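Local coordinates for glucanase (Clostridium thermocellum, PDB 5GXX), which probably hydrolyses internal beta-1,4-glucosidic bonds of cellulose as a family 9 endoglucanase of the cellulosome, at residues K479-T490 against N526-G537. The protein carries 1 engineered substitution. Numbering follows the deposited sequence.
Sequences KDLSYNYYMDLT and NIYYIKISYIDG. With CA (calcium ion), chain D.
Tyr483 and Ile532 form an antiparallel hydrogen-bonded pair in strands 481-488 and 527-534. These are neighbouring strands of a five-stranded antiparallel sheet in the cellulose-binding domain. A second sheet, through strand 460-469, packs against the face carrying Tyr483, Tyr485 and Tyr534, as in a beta sandwich.

Backbone bonds run the length of the pair. Tyr483, Tyr485 and Met487 each exchange two with Ile532, Ile530 and Tyr528. Leu489 N then donates to Asn526 O at 2.9 Å, almost straight (177°).

Apolar contacts line the face of Tyr483 and Ile532. The Tyr483 ring lies over Ile532, with CB of the isoleucine 3.8 Å from the ring centroid. This CH-pi contact follows from a Tyr483 chi1 of 62°, which sets CG between the backbone N and the carbonyl carbon. The Tyr483 and Tyr534 hydroxyls share one water. Just past the strand end, Leu489 CD1 sits over a face of the partly exposed Tyr528 ring.

Polar side chains gather on the other face. Lys531 folds back at its last two torsions and reaches two residues of the facing strand. Its NZ donates to Asn484 OD1 at 2.7 Å and to Ser482 OG at 3.0 Å. Asn484 ND2 donates to Tyr486 OH in the amide plane, so both ends of the amide are held and its rotation is fixed. Phe589 adds a cation-pi contact to Lys531.

The calcium end is tied by polar groups. Asp488 O binds the calcium ion at 2.3 Å, with Glu491, Asp566, Asn569 and Asp570 completing the protein ligands. Asp488 OD1 accepts from Thr490 N, an Asx turn, and from Thr490 OG1 on its syn lone pair. That hydroxyl oxygen in turn accepts from Asn526 ND2 at 2.7 Å, close to the amide plane.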
loop_
_atom_site.group_PDB
_atom_site.type_symbol
_atom_site.label_atom_id
_atom_site.label_comp_id
_atom_site.label_asym_id
_atom_site.label_seq_id
_atom_site.Cartn_x
_atom_site.Cartn_y
_atom_site.Cartn_z
ATOM N N LYS A 479 -5.412 -27.218 5.268
ATOM C CA LYS A 479 -5.844 -26.371 6.383
ATOM C C LYS A 479 -4.870 -26.372 7.565
ATOM O O LYS A 479 -4.544 -25.309 8.101
ATOM C CB LYS A 479 -7.263 -26.744 6.827
ATOM C CG LYS A 479 -7.877 -25.826 7.890
ATOM C CD LYS A 479 -9.161 -26.421 8.455
ATOM C CE LYS A 479 -9.868 -25.481 9.426
ATOM N NZ LYS A 479 -9.036 -24.861 10.496
ATOM N N ASP A 480 -4.384 -27.547 7.948
ATOM C CA ASP A 480 -3.620 -27.656 9.191
ATOM C C ASP A 480 -2.128 -27.496 8.924
ATOM O O ASP A 480 -1.349 -28.416 9.152
ATOM C CB ASP A 480 -3.940 -28.996 9.866
ATOM C CG ASP A 480 -5.390 -29.084 10.329
ATOM O OD1 ASP A 480 -6.035 -28.025 10.524
ATOM O OD2 ASP A 480 -5.885 -30.224 10.510
ATOM N N LEU A 481 -1.735 -26.323 8.425
ATOM C CA LEU A 481 -0.336 -26.088 8.064
ATOM C C LEU A 481 0.431 -25.571 9.268
ATOM O O LEU A 481 -0.073 -24.722 10.005
ATOM C CB LEU A 481 -0.222 -25.056 6.939
ATOM C CG LEU A 481 -0.451 -25.588 5.524
ATOM C CD1 LEU A 481 -0.348 -24.390 4.584
ATOM C CD2 LEU A 481 0.535 -26.687 5.147
ATOM N N SER A 482 1.663 -26.045 9.429
ATOM C CA SER A 482 2.582 -25.494 10.430
ATOM C C SER A 482 4.021 -25.683 9.979
ATOM O O SER A 482 4.324 -26.471 9.077
ATOM C CB SER A 482 2.381 -26.094 11.828
ATOM O OG SER A 482 2.746 -27.468 11.863
ATOM N N TYR A 483 4.917 -24.935 10.605
ATOM C CA TYR A 483 6.328 -25.203 10.423
ATOM C C TYR A 483 7.069 -24.993 11.736
ATOM O O TYR A 483 6.583 -24.289 12.633
ATOM C CB TYR A 483 6.925 -24.364 9.286
ATOM C CG TYR A 483 6.884 -22.858 9.482
ATOM C CD1 TYR A 483 7.866 -22.219 10.236
ATOM C CD2 TYR A 483 5.888 -22.082 8.900
ATOM C CE1 TYR A 483 7.864 -20.849 10.392
ATOM C CE2 TYR A 483 5.881 -20.695 9.041
ATOM C CZ TYR A 483 6.869 -20.096 9.800
ATOM O OH TYR A 483 6.871 -18.728 9.975
ATOM N N ASN A 484 8.246 -25.596 11.840
ATOM C CA ASN A 484 9.028 -25.528 13.072
ATOM C C ASN A 484 10.367 -24.816 12.884
ATOM O O ASN A 484 11.009 -24.949 11.832
ATOM C CB ASN A 484 9.278 -26.941 13.603
ATOM C CG ASN A 484 8.007 -27.666 14.012
ATOM O OD1 ASN A 484 6.938 -27.076 14.165
ATOM N ND2 ASN A 484 8.131 -28.977 14.229
ATOM N N TYR A 485 10.761 -24.047 13.905
ATOM C CA TYR A 485 12.075 -23.414 13.949
ATOM C C TYR A 485 12.847 -24.005 15.134
ATOM O O TYR A 485 12.470 -23.799 16.287
ATOM C CB TYR A 485 11.963 -21.882 14.113
ATOM C CG TYR A 485 13.313 -21.197 14.036
ATOM C CD1 TYR A 485 14.088 -21.009 15.185
ATOM C CD2 TYR A 485 13.822 -20.752 12.814
ATOM C CE1 TYR A 485 15.348 -20.409 15.105
ATOM C CE2 TYR A 485 15.067 -20.143 12.734
ATOM C CZ TYR A 485 15.823 -19.979 13.879
ATOM O OH TYR A 485 17.054 -19.374 13.729
ATOM N N TYR A 486 13.914 -24.745 14.836
ATOM C CA TYR A 486 14.681 -25.477 15.834
ATOM C C TYR A 486 15.964 -24.766 16.246
ATOM O O TYR A 486 16.701 -24.245 15.403
ATOM C CB TYR A 486 15.080 -26.860 15.299
ATOM C CG TYR A 486 13.944 -27.771 14.920
ATOM C CD1 TYR A 486 13.334 -28.589 15.869
ATOM C CD2 TYR A 486 13.511 -27.845 13.605
ATOM C CE1 TYR A 486 12.297 -29.448 15.525
ATOM C CE2 TYR A 486 12.479 -28.704 13.254
ATOM C CZ TYR A 486 11.878 -29.496 14.217
ATOM O OH TYR A 486 10.854 -30.342 13.849
ATOM N N MET A 487 16.233 -24.820 17.546
ATOM C CA MET A 487 17.389 -24.179 18.161
ATOM C C MET A 487 18.123 -25.154 19.073
ATOM O O MET A 487 17.514 -26.073 19.618
ATOM C CB MET A 487 16.921 -23.015 19.036
ATOM C CG MET A 487 16.095 -21.988 18.306
ATOM S SD MET A 487 15.146 -21.018 19.492
ATOM C CE MET A 487 13.647 -21.999 19.656
ATOM N N ASP A 488 19.415 -24.900 19.268
ATOM C CA ASP A 488 20.202 -25.569 20.294
ATOM C C ASP A 488 20.421 -24.536 21.399
ATOM O O ASP A 488 21.006 -23.482 21.161
ATOM C CB ASP A 488 21.531 -26.052 19.704
ATOM C CG ASP A 488 22.361 -26.861 20.687
ATOM O OD1 ASP A 488 22.191 -26.688 21.908
ATOM O OD2 ASP A 488 23.185 -27.683 20.228
ATOM N N LEU A 489 19.922 -24.841 22.591
ATOM C CA LEU A 489 19.989 -23.901 23.710
ATOM C C LEU A 489 21.103 -24.241 24.693
ATOM O O LEU A 489 21.089 -23.764 25.832
ATOM C CB LEU A 489 18.635 -23.819 24.423
ATOM C CG LEU A 489 17.436 -23.306 23.604
ATOM C CD1 LEU A 489 16.237 -23.120 24.521
ATOM C CD2 LEU A 489 17.738 -22.019 22.856
ATOM N N THR A 490 22.086 -25.019 24.242
ATOM C CA THR A 490 23.233 -25.384 25.080
ATOM C C THR A 490 23.914 -24.163 25.698
ATOM O O THR A 490 24.201 -24.168 26.894
ATOM C CB THR A 490 24.294 -26.212 24.321
ATOM O OG1 THR A 490 23.713 -27.451 23.902
ATOM C CG2 THR A 490 25.491 -26.540 25.216
ATOM N N ASN A 526 19.496 -30.736 24.316
ATOM C CA ASN A 526 19.369 -29.280 24.378
ATOM C C ASN A 526 18.652 -28.674 23.168
ATOM O O ASN A 526 18.738 -27.461 22.942
ATOM C CB ASN A 526 20.736 -28.617 24.594
ATOM C CG ASN A 526 21.330 -28.908 25.966
ATOM O OD1 ASN A 526 20.631 -29.289 26.905
ATOM N ND2 ASN A 526 22.639 -28.715 26.087
ATOM N N ILE A 527 17.948 -29.509 22.401
ATOM C CA ILE A 527 17.242 -29.054 21.198
ATOM C C ILE A 527 15.802 -28.673 21.512
ATOM O O ILE A 527 15.041 -29.451 22.092
ATOM C CB ILE A 527 17.230 -30.097 20.048
ATOM C CG1 ILE A 527 18.630 -30.667 19.775
ATOM C CG2 ILE A 527 16.604 -29.490 18.787
ATOM C CD1 ILE A 527 19.728 -29.640 19.558
ATOM N N TYR A 528 15.442 -27.455 21.121
ATOM C CA TYR A 528 14.116 -26.920 21.388
ATOM C C TYR A 528 13.555 -26.323 20.101
ATOM O O TYR A 528 14.304 -26.096 19.144
ATOM C CB TYR A 528 14.191 -25.845 22.481
ATOM C CG TYR A 528 14.504 -26.369 23.867
ATOM C CD1 TYR A 528 15.793 -26.750 24.222
ATOM C CD2 TYR A 528 13.503 -26.456 24.823
ATOM C CE1 TYR A 528 16.070 -27.236 25.503
ATOM C CE2 TYR A 528 13.764 -26.928 26.104
ATOM C CZ TYR A 528 15.048 -27.314 26.432
ATOM O OH TYR A 528 15.286 -27.782 27.701
ATOM N N TYR A 529 12.249 -26.071 20.065
ATOM C CA TYR A 529 11.657 -25.445 18.880
ATOM C C TYR A 529 10.415 -24.628 19.205
ATOM O O TYR A 529 9.770 -24.809 20.243
ATOM C CB TYR A 529 11.309 -26.498 17.810
ATOM C CG TYR A 529 10.191 -27.437 18.203
ATOM C CD1 TYR A 529 10.418 -28.492 19.086
ATOM C CD2 TYR A 529 8.900 -27.258 17.722
ATOM C CE1 TYR A 529 9.391 -29.351 19.470
ATOM C CE2 TYR A 529 7.871 -28.122 18.079
ATOM C CZ TYR A 529 8.119 -29.159 18.955
ATOM O OH TYR A 529 7.085 -29.996 19.307
ATOM N N ILE A 530 10.070 -23.752 18.269
ATOM C CA ILE A 530 8.735 -23.168 18.235
ATOM C C ILE A 530 8.071 -23.679 16.968
ATOM O O ILE A 530 8.741 -23.960 15.961
ATOM C CB ILE A 530 8.724 -21.619 18.298
ATOM C CG1 ILE A 530 9.502 -20.994 17.134
ATOM C CG2 ILE A 530 9.237 -21.165 19.664
ATOM C CD1 ILE A 530 9.354 -19.466 17.001
ATOM N N LYS A 531 6.761 -23.852 17.072
ATOM C CA LYS A 531 5.944 -24.202 15.927
ATOM C C LYS A 531 5.096 -22.976 15.620
ATOM O O LYS A 531 4.474 -22.408 16.520
ATOM C CB LYS A 531 5.015 -25.373 16.255
ATOM C CG LYS A 531 4.059 -25.697 15.106
ATOM C CD LYS A 531 3.197 -26.913 15.419
ATOM C CE LYS A 531 3.969 -28.223 15.301
ATOM N NZ LYS A 531 4.611 -28.395 13.961
ATOM N N ILE A 532 5.057 -22.624 14.338
ATOM C CA ILE A 532 4.208 -21.562 13.800
ATOM C C ILE A 532 3.064 -22.279 13.088
ATOM O O ILE A 532 3.318 -23.035 12.150
ATOM C CB ILE A 532 5.001 -20.682 12.790
ATOM C CG1 ILE A 532 6.121 -19.842 13.439
ATOM C CG2 ILE A 532 4.074 -19.727 12.071
ATOM C CD1 ILE A 532 7.237 -20.621 14.112
ATOM N N SER A 533 1.829 -22.080 13.549
ATOM C CA SER A 533 0.651 -22.758 12.996
ATOM C C SER A 533 -0.329 -21.769 12.372
ATOM O O SER A 533 -0.683 -20.769 13.004
ATOM C CB SER A 533 -0.093 -23.531 14.098
ATOM O OG SER A 533 0.737 -24.547 14.639
ATOM N N TYR A 534 -0.798 -22.044 11.158
ATOM C CA TYR A 534 -1.843 -21.238 10.533
ATOM C C TYR A 534 -3.128 -22.011 10.692
ATOM O O TYR A 534 -3.246 -23.143 10.209
ATOM C CB TYR A 534 -1.549 -20.945 9.064
ATOM C CG TYR A 534 -0.444 -19.925 8.972
ATOM C CD1 TYR A 534 -0.731 -18.565 9.050
ATOM C CD2 TYR A 534 0.885 -20.320 8.872
ATOM C CE1 TYR A 534 0.288 -17.621 8.996
ATOM C CE2 TYR A 534 1.916 -19.387 8.818
ATOM C CZ TYR A 534 1.607 -18.039 8.891
ATOM O OH TYR A 534 2.621 -17.107 8.826
ATOM N N ILE A 535 -4.061 -21.407 11.412
ATOM C CA ILE A 535 -5.260 -22.106 11.854
ATOM C C ILE A 535 -6.148 -22.426 10.657
ATOM O O ILE A 535 -6.706 -23.527 10.565
ATOM C CB ILE A 535 -6.027 -21.277 12.900
ATOM C CG1 ILE A 535 -5.214 -21.079 14.191
ATOM C CG2 ILE A 535 -7.405 -21.876 13.162
ATOM C CD1 ILE A 535 -4.623 -22.325 14.822
ATOM N N ASP A 536 -6.255 -21.484 9.725
ATOM C CA ASP A 536 -6.871 -21.811 8.447
ATOM C C ASP A 536 -5.867 -21.689 7.317
ATOM O O ASP A 536 -5.859 -20.714 6.555
ATOM C CB ASP A 536 -8.113 -20.961 8.176
ATOM C CG ASP A 536 -8.848 -21.379 6.909
ATOM O OD1 ASP A 536 -8.456 -22.383 6.265
ATOM O OD2 ASP A 536 -9.794 -20.658 6.527
ATOM N N GLY A 537 -5.028 -22.710 7.207
ATOM C CA GLY A 537 -4.004 -22.694 6.183
ATOM C C GLY A 537 -4.540 -22.673 4.763
ATOM O O GLY A 537 -3.746 -22.465 3.855
HETATM CA CA CA D . 22.027 -21.760 19.991
HETATM O O HOH W 1 -5.083 -25.639 11.804
HETATM O O HOH W 2 5.246 -17.635 8.077
HETATM O O HOH W 3 5.923 -30.708 15.026
HETATM O O HOH W 4 20.190 -20.245 20.070
#